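Local atomic coordinates of delta-aminolevulinic acid dehydratase (Toxoplasma gondii ME49, PDB entry 3OBK), a protein that catalyses the condensation of two molecules of 5-aminolevulinic acid to porphobilinogen, an early step of tetrapyrrole biosynthesis. Residues I47-V52 with V288-S293; A297-A302 with T331-E336. One frame throughout, in Å; residues are numbered along the deposited sequence.

Interaction 1: residues I47-V52 with V288-S293. With PBG (3-[5-(aminomethyl)-4-(carboxymethyl)-1H-pyrrol-3-yl]propanoic acid), chain L.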
loop_
_atom_site.group_PDB
_atom_site.type_symbol
_atom_site.label_atom_id
_atom_site.label_comp_id
_atom_site.label_asym_id
_atom_site.label_seq_id
_atom_site.Cartn_x
_atom_site.Cartn_y
_atom_site.Cartn_z
ATOM N N ILE A 47 25.650 -21.912 -1.942
ATOM C CA ILE A 47 26.840 -21.568 -2.685
ATOM C C ILE A 47 28.041 -21.810 -1.766
ATOM O O ILE A 47 28.066 -21.332 -0.621
ATOM C CB ILE A 47 26.817 -20.079 -3.107
ATOM C CG1 ILE A 47 25.542 -19.738 -3.879
ATOM C CG2 ILE A 47 27.958 -19.773 -3.956
ATOM C CD1 ILE A 47 25.356 -18.281 -4.139
ATOM N N TYR A 48 29.044 -22.527 -2.258
ATOM C CA TYR A 48 30.187 -22.898 -1.436
ATOM C C TYR A 48 31.403 -22.067 -1.833
ATOM O O TYR A 48 31.879 -22.163 -2.968
ATOM C CB TYR A 48 30.474 -24.396 -1.638
ATOM C CG TYR A 48 31.511 -25.032 -0.728
ATOM C CD1 TYR A 48 31.743 -24.543 0.543
ATOM C CD2 TYR A 48 32.215 -26.164 -1.127
ATOM C CE1 TYR A 48 32.665 -25.134 1.385
ATOM C CE2 TYR A 48 33.144 -26.788 -0.273
ATOM C CZ TYR A 48 33.357 -26.249 0.986
ATOM O OH TYR A 48 34.267 -26.766 1.864
ATOM N N PRO A 49 31.915 -21.242 -0.912
ATOM C CA PRO A 49 33.038 -20.403 -1.290
ATOM C C PRO A 49 34.390 -20.990 -0.891
ATOM O O PRO A 49 34.563 -21.396 0.257
ATOM C CB PRO A 49 32.768 -19.078 -0.539
ATOM C CG PRO A 49 31.517 -19.278 0.255
ATOM C CD PRO A 49 31.356 -20.784 0.362
ATOM N N LEU A 50 35.320 -21.023 -1.846
ATOM C CA LEU A 50 36.619 -21.660 -1.643
ATOM C C LEU A 50 37.780 -20.735 -1.989
ATOM O O LEU A 50 37.630 -19.757 -2.740
ATOM C CB LEU A 50 36.737 -22.928 -2.479
ATOM C CG LEU A 50 35.679 -24.007 -2.201
ATOM C CD1 LEU A 50 35.649 -25.017 -3.317
ATOM C CD2 LEU A 50 35.942 -24.659 -0.820
ATOM N N PHE A 51 38.926 -21.070 -1.404
ATOM C CA PHE A 51 40.145 -20.325 -1.568
ATOM C C PHE A 51 41.162 -21.206 -2.224
ATOM O O PHE A 51 41.365 -22.355 -1.790
ATOM C CB PHE A 51 40.693 -19.923 -0.207
ATOM C CG PHE A 51 39.771 -19.067 0.570
ATOM C CD1 PHE A 51 39.687 -17.706 0.307
ATOM C CD2 PHE A 51 38.954 -19.615 1.539
ATOM C CE1 PHE A 51 38.808 -16.915 1.031
ATOM C CE2 PHE A 51 38.089 -18.826 2.253
ATOM C CZ PHE A 51 38.008 -17.485 2.003
ATOM N N VAL A 52 41.813 -20.654 -3.249
ATOM C CA VAL A 52 42.890 -21.339 -3.942
ATOM C C VAL A 52 44.164 -20.502 -3.953
ATOM O O VAL A 52 44.117 -19.288 -4.102
ATOM C CB VAL A 52 42.514 -21.685 -5.392
ATOM C CG1 VAL A 52 42.092 -20.459 -6.153
ATOM C CG2 VAL A 52 43.694 -22.404 -6.095
ATOM N N VAL A 288 20.466 -13.183 -2.849
ATOM C CA VAL A 288 21.505 -14.018 -2.290
ATOM C C VAL A 288 21.986 -13.344 -1.046
ATOM O O VAL A 288 22.007 -12.130 -0.962
ATOM C CB VAL A 288 22.698 -14.221 -3.299
ATOM C CG1 VAL A 288 23.587 -15.325 -2.853
ATOM C CG2 VAL A 288 22.174 -14.536 -4.690
ATOM N N ALA A 289 22.333 -14.140 -0.052
ATOM C CA ALA A 289 22.898 -13.642 1.203
ATOM C C ALA A 289 24.256 -14.325 1.429
ATOM O O ALA A 289 24.459 -15.432 0.975
ATOM C CB ALA A 289 21.952 -13.908 2.324
ATOM N N TYR A 290 25.187 -13.651 2.098
ATOM C CA TYR A 290 26.509 -14.207 2.355
ATOM C C TYR A 290 26.703 -14.373 3.862
ATOM O O TYR A 290 26.744 -13.394 4.611
ATOM C CB TYR A 290 27.580 -13.289 1.804
ATOM C CG TYR A 290 28.887 -13.955 1.435
ATOM C CD1 TYR A 290 29.614 -14.718 2.342
ATOM C CD2 TYR A 290 29.431 -13.775 0.171
ATOM C CE1 TYR A 290 30.860 -15.304 1.976
ATOM C CE2 TYR A 290 30.640 -14.358 -0.202
ATOM C CZ TYR A 290 31.350 -15.110 0.691
ATOM O OH TYR A 290 32.544 -15.643 0.251
ATOM N N HIS A 291 26.812 -15.635 4.275
ATOM C CA HIS A 291 27.199 -16.020 5.614
ATOM C C HIS A 291 28.728 -15.936 5.685
ATOM O O HIS A 291 29.417 -16.884 5.273
ATOM C CB HIS A 291 26.711 -17.441 5.871
ATOM C CG HIS A 291 26.766 -17.871 7.301
ATOM N ND1 HIS A 291 27.157 -19.140 7.674
ATOM C CD2 HIS A 291 26.468 -17.214 8.446
ATOM C CE1 HIS A 291 27.083 -19.247 8.991
ATOM N NE2 HIS A 291 26.663 -18.094 9.484
ATOM N N VAL A 292 29.247 -14.813 6.180
ATOM C CA VAL A 292 30.634 -14.449 5.951
ATOM C C VAL A 292 31.603 -15.085 6.937
ATOM O O VAL A 292 31.208 -15.587 7.988
ATOM C CB VAL A 292 30.846 -12.931 6.007
ATOM C CG1 VAL A 292 29.888 -12.222 5.077
ATOM C CG2 VAL A 292 30.735 -12.412 7.436
ATOM N N SER A 293 32.890 -15.027 6.583
ATOM C CA SER A 293 33.948 -15.693 7.315
ATOM C C SER A 293 33.855 -15.478 8.816
ATOM O O SER A 293 34.034 -16.389 9.597
ATOM C CB SER A 293 35.284 -15.168 6.818
ATOM O OG SER A 293 35.431 -13.776 7.076
HETATM C CHA PBG L . 36.523 -8.534 -1.454
HETATM C C1A PBG L . 35.749 -9.518 -0.641
HETATM C C2A PBG L . 35.659 -9.555 0.748
HETATM C C3A PBG L . 34.837 -10.626 1.047
HETATM C C4A PBG L . 34.385 -11.145 -0.152
HETATM N NA PBG L . 34.970 -10.480 -1.157
HETATM C C5A PBG L . 36.429 -8.746 1.764
HETATM C C6A PBG L . 36.110 -7.317 1.856
HETATM O O1A PBG L . 35.516 -6.804 0.871
HETATM O O2A PBG L . 36.502 -6.648 2.839
HETATM C C7A PBG L . 34.517 -11.105 2.410
HETATM C C8A PBG L . 33.869 -12.434 2.520
HETATM C C9A PBG L . 33.814 -13.070 3.845
HETATM O O3A PBG L . 33.676 -14.289 3.881
HETATM O O4A PBG L . 34.175 -12.509 4.892
HETATM N N1 PBG L . 35.800 -7.635 -2.294
#

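Interaction 2: residues A297-A302 with T331-E336. With PBG (3-[5-(aminomethyl)-4-(carboxymethyl)-1H-pyrrol-3-yl]propanoic acid), chain L.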
loop_
_atom_site.group_PDB
_atom_site.type_symbol
_atom_site.label_atom_id
_atom_site.label_comp_id
_atom_site.label_asym_id
_atom_site.label_seq_id
_atom_site.Cartn_x
_atom_site.Cartn_y
_atom_site.Cartn_z
ATOM N N ALA A 297 33.450 -18.263 11.715
ATOM C CA ALA A 297 34.386 -18.379 12.837
ATOM C C ALA A 297 33.647 -18.422 14.169
ATOM O O ALA A 297 33.975 -19.227 15.044
ATOM C CB ALA A 297 35.373 -17.230 12.813
ATOM N N MET A 298 32.633 -17.580 14.321
ATOM C CA MET A 298 31.887 -17.557 15.563
ATOM C C MET A 298 31.258 -18.925 15.891
ATOM O O MET A 298 31.339 -19.416 17.012
ATOM C CB MET A 298 30.826 -16.465 15.512
ATOM C CG MET A 298 31.380 -15.088 15.846
ATOM S SD MET A 298 30.198 -13.742 15.512
ATOM C CE MET A 298 28.879 -14.180 16.644
ATOM N N LEU A 299 30.635 -19.524 14.887
ATOM C CA LEU A 299 29.939 -20.784 15.040
ATOM C C LEU A 299 30.932 -21.843 15.427
ATOM O O LEU A 299 30.706 -22.564 16.399
ATOM C CB LEU A 299 29.229 -21.183 13.732
ATOM C CG LEU A 299 27.726 -20.904 13.668
ATOM C CD1 LEU A 299 27.073 -21.252 12.342
ATOM C CD2 LEU A 299 27.046 -21.688 14.779
ATOM N N LYS A 300 32.015 -21.935 14.646
ATOM C CA LYS A 300 33.110 -22.893 14.910
ATOM C C LYS A 300 33.732 -22.723 16.275
ATOM O O LYS A 300 33.950 -23.692 17.002
ATOM C CB LYS A 300 34.240 -22.740 13.890
ATOM C CG LYS A 300 34.017 -23.477 12.593
ATOM C CD LYS A 300 34.233 -25.021 12.733
ATOM C CE LYS A 300 33.795 -25.736 11.433
ATOM N NZ LYS A 300 33.808 -27.197 11.526
ATOM N N ALA A 301 34.032 -21.482 16.610
ATOM C CA ALA A 301 34.608 -21.176 17.898
ATOM C C ALA A 301 33.728 -21.790 18.949
ATOM O O ALA A 301 34.215 -22.497 19.832
ATOM C CB ALA A 301 34.718 -19.713 18.088
ATOM N N ALA A 302 32.430 -21.564 18.841
ATOM C CA ALA A 302 31.517 -21.983 19.881
ATOM C C ALA A 302 31.388 -23.465 19.860
ATOM O O ALA A 302 31.405 -24.097 20.898
ATOM C CB ALA A 302 30.151 -21.330 19.715
ATOM N N THR A 331 27.816 -19.856 1.810
ATOM C CA THR A 331 28.232 -20.189 3.176
ATOM C C THR A 331 29.358 -21.181 3.201
ATOM O O THR A 331 29.320 -22.134 2.463
ATOM C CB THR A 331 27.040 -20.719 4.044
ATOM O OG1 THR A 331 27.524 -21.179 5.315
ATOM C CG2 THR A 331 26.306 -21.834 3.334
ATOM N N TYR A 332 30.346 -20.966 4.079
ATOM C CA TYR A 332 31.479 -21.886 4.217
ATOM C C TYR A 332 31.019 -23.222 4.818
ATOM O O TYR A 332 31.743 -24.221 4.735
ATOM C CB TYR A 332 32.627 -21.234 5.010
ATOM C CG TYR A 332 33.101 -19.960 4.355
ATOM C CD1 TYR A 332 33.912 -19.992 3.244
ATOM C CD2 TYR A 332 32.676 -18.722 4.815
ATOM C CE1 TYR A 332 34.322 -18.845 2.640
ATOM C CE2 TYR A 332 33.075 -17.556 4.223
ATOM C CZ TYR A 332 33.903 -17.608 3.118
ATOM O OH TYR A 332 34.298 -16.430 2.498
ATOM N N TYR A 333 29.807 -23.263 5.370
ATOM C CA TYR A 333 29.188 -24.540 5.802
ATOM C C TYR A 333 28.403 -25.284 4.703
ATOM O O TYR A 333 27.718 -26.253 4.988
ATOM C CB TYR A 333 28.229 -24.296 6.979
ATOM C CG TYR A 333 28.881 -24.311 8.323
ATOM C CD1 TYR A 333 29.361 -25.491 8.880
ATOM C CD2 TYR A 333 28.993 -23.162 9.061
ATOM C CE1 TYR A 333 29.951 -25.494 10.145
ATOM C CE2 TYR A 333 29.594 -23.157 10.321
ATOM C CZ TYR A 333 30.061 -24.310 10.858
ATOM O OH TYR A 333 30.639 -24.257 12.110
ATOM N N ALA A 334 28.506 -24.855 3.450
ATOM C CA ALA A 334 27.649 -25.399 2.396
ATOM C C ALA A 334 27.867 -26.880 2.248
ATOM O O ALA A 334 26.921 -27.655 2.292
ATOM C CB ALA A 334 27.902 -24.710 1.099
ATOM N N LYS A 335 29.125 -27.290 2.116
ATOM C CA LYS A 335 29.403 -28.715 1.966
ATOM C C LYS A 335 28.919 -29.478 3.182
ATOM O O LYS A 335 28.321 -30.553 3.081
ATOM C CB LYS A 335 30.889 -28.971 1.746
ATOM C CG LYS A 335 31.219 -30.450 1.537
ATOM C CD LYS A 335 32.708 -30.719 1.416
ATOM C CE LYS A 335 33.425 -30.885 2.781
ATOM N NZ LYS A 335 34.930 -30.889 2.689
ATOM N N GLU A 336 29.171 -28.927 4.349
ATOM C CA GLU A 336 28.862 -29.671 5.542
ATOM C C GLU A 336 27.362 -29.811 5.702
ATOM O O GLU A 336 26.879 -30.864 6.100
ATOM C CB GLU A 336 29.457 -28.997 6.751
ATOM C CG GLU A 336 29.678 -29.973 7.889
ATOM C CD GLU A 336 31.069 -30.522 7.874
ATOM O OE1 GLU A 336 31.987 -29.747 8.227
ATOM O OE2 GLU A 336 31.228 -31.690 7.510
HETATM C CHA PBG L . 36.523 -8.534 -1.454
HETATM C C1A PBG L . 35.749 -9.518 -0.641
HETATM C C2A PBG L . 35.659 -9.555 0.748
HETATM C C3A PBG L . 34.837 -10.626 1.047
HETATM C C4A PBG L . 34.385 -11.145 -0.152
HETATM N NA PBG L . 34.970 -10.480 -1.157
HETATM C C5A PBG L . 36.429 -8.746 1.764
HETATM C C6A PBG L . 36.110 -7.317 1.856
HETATM O O1A PBG L . 35.516 -6.804 0.871
HETATM O O2A PBG L . 36.502 -6.648 2.839
HETATM C C7A PBG L . 34.517 -11.105 2.410
HETATM C C8A PBG L . 33.869 -12.434 2.520
HETATM C C9A PBG L . 33.814 -13.070 3.845
HETATM O O3A PBG L . 33.676 -14.289 3.881
HETATM O O4A PBG L . 34.175 -12.509 4.892
HETATM N N1 PBG L . 35.800 -7.635 -2.294
HETATM O O HOH W 1 34.017 -27.808 8.398
#

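Interaction 1: residues I47-V52 with V288-S293
Val288 meets Ile47 inside the TIM barrel of this porphobilinogen synthase, where strands 46-53 and 287-291 pair with strand 328-331 from its two sides, and their inward side chains meet across it. The touch is between methyl groups: CG1 of Val288 lies 3.7 Å from CD1 of Ile47, and the two side chains cross at about a right angle. Ile47 sends its CG1 branch out beside the backbone N, opposite the carbonyl carbon, and the extended chi2 of 171° carries CD1 across to the valine. Two residues on, Tyr290 sends its ring toward Pro49. Pro49 comes from the opposite direction, and its CB stands 3.5 Å from Tyr290 OH, while Pro49 CG approaches Tyr290 CZ obliquely at 4.2 Å. That phenol is not left to apolar contact alone, since its hydroxyl is hydrogen-bonded to the hydroxyl of Tyr332; Met91 and Phe93 of strand 89-95 also pack on the ring. Further along, Val292 occupies the N-cap position of helix 293-305, and its CB comes within 3.5 Å of O4A of the bound porphobilinogen. Ser293, the first residue of the helix, grips the propionate carboxylate with backbone and side chain. Ser293 N donates to PBG O3A at 2.9 Å and an N-H...O angle of 154°, with a weak second bond to O4A. The helix N-terminus probably adds favourable electrostatics here. Chi1 of 63° sets the hydroxyl between the backbone N and the carbonyl carbon, from where Ser293 OG donates to PBG O4A at 2.8 Å.

Interaction 2: residues A297-A302 with T331-E336
Tyr333 reaches Leu299 and Lys300 with the outer part of its phenol, and nearly all of the close packing between 297-302 and 331-336 gathers on this one side chain. On the tight side, Leu299 CD1 lies 3.8 Å from Tyr333 CE2, coming in obliquely, while Leu299 CB sits close to the hydroxyl end. Lys300 bends at chi2 (-75°) and runs its aliphatic chain past the phenol oxygen: its CG is 3.5 Å from Tyr333 OH, and its CE is 3.6 Å from that same oxygen. The hydroxyl finds its polar partner in Glu310, which also forms a salt bridge with Lys300 NZ. In the TIM barrel the contact joins helix 293-305, which follows strand 287-291, to the turn leading from strand 328-331 into helix 334-346. Thr331 to Ala334 make a type I beta turn, and Thr331 OG1 accepts from Tyr333 N at 3.1 Å, an ST turn that helps hold the tyrosine backbone at the N-cap of the helix. Away from the ring the contact is loose and bridged by a single located water. Lys300 NZ and Glu336 OE1 are 4.5 Å apart, too far for a salt bridge. The water accepts from Lys300 NZ at 3.2 Å and donates to Glu336 OE1 at 2.8 Å, between two partly exposed residues.

How the interactions relate
Interactions 1 and 2 lie in series along the chain, their centres about 10 Å apart, and strand 287-291 of the first runs into helix 293-305 of the second. Strand pairing joins them directly: Ile47 O and Thr331 N, 2.9 Å apart, probably form a hydrogen bond. Tyr332 provides a second junction. Its OH lies 3.0 Å from Tyr290 OH, a probable hydrogen bond, and donates to PBG O3A at 2.6 Å, the oxygen meeting the edge of its ring in plane. The propionate of the product is therefore held from both contacts, by Ser293 of interaction 1 and Tyr332 of interaction 2, while Ser183, Arg223, Lys213 and Asp146 supply further hydrogen bonds to porphobilinogen.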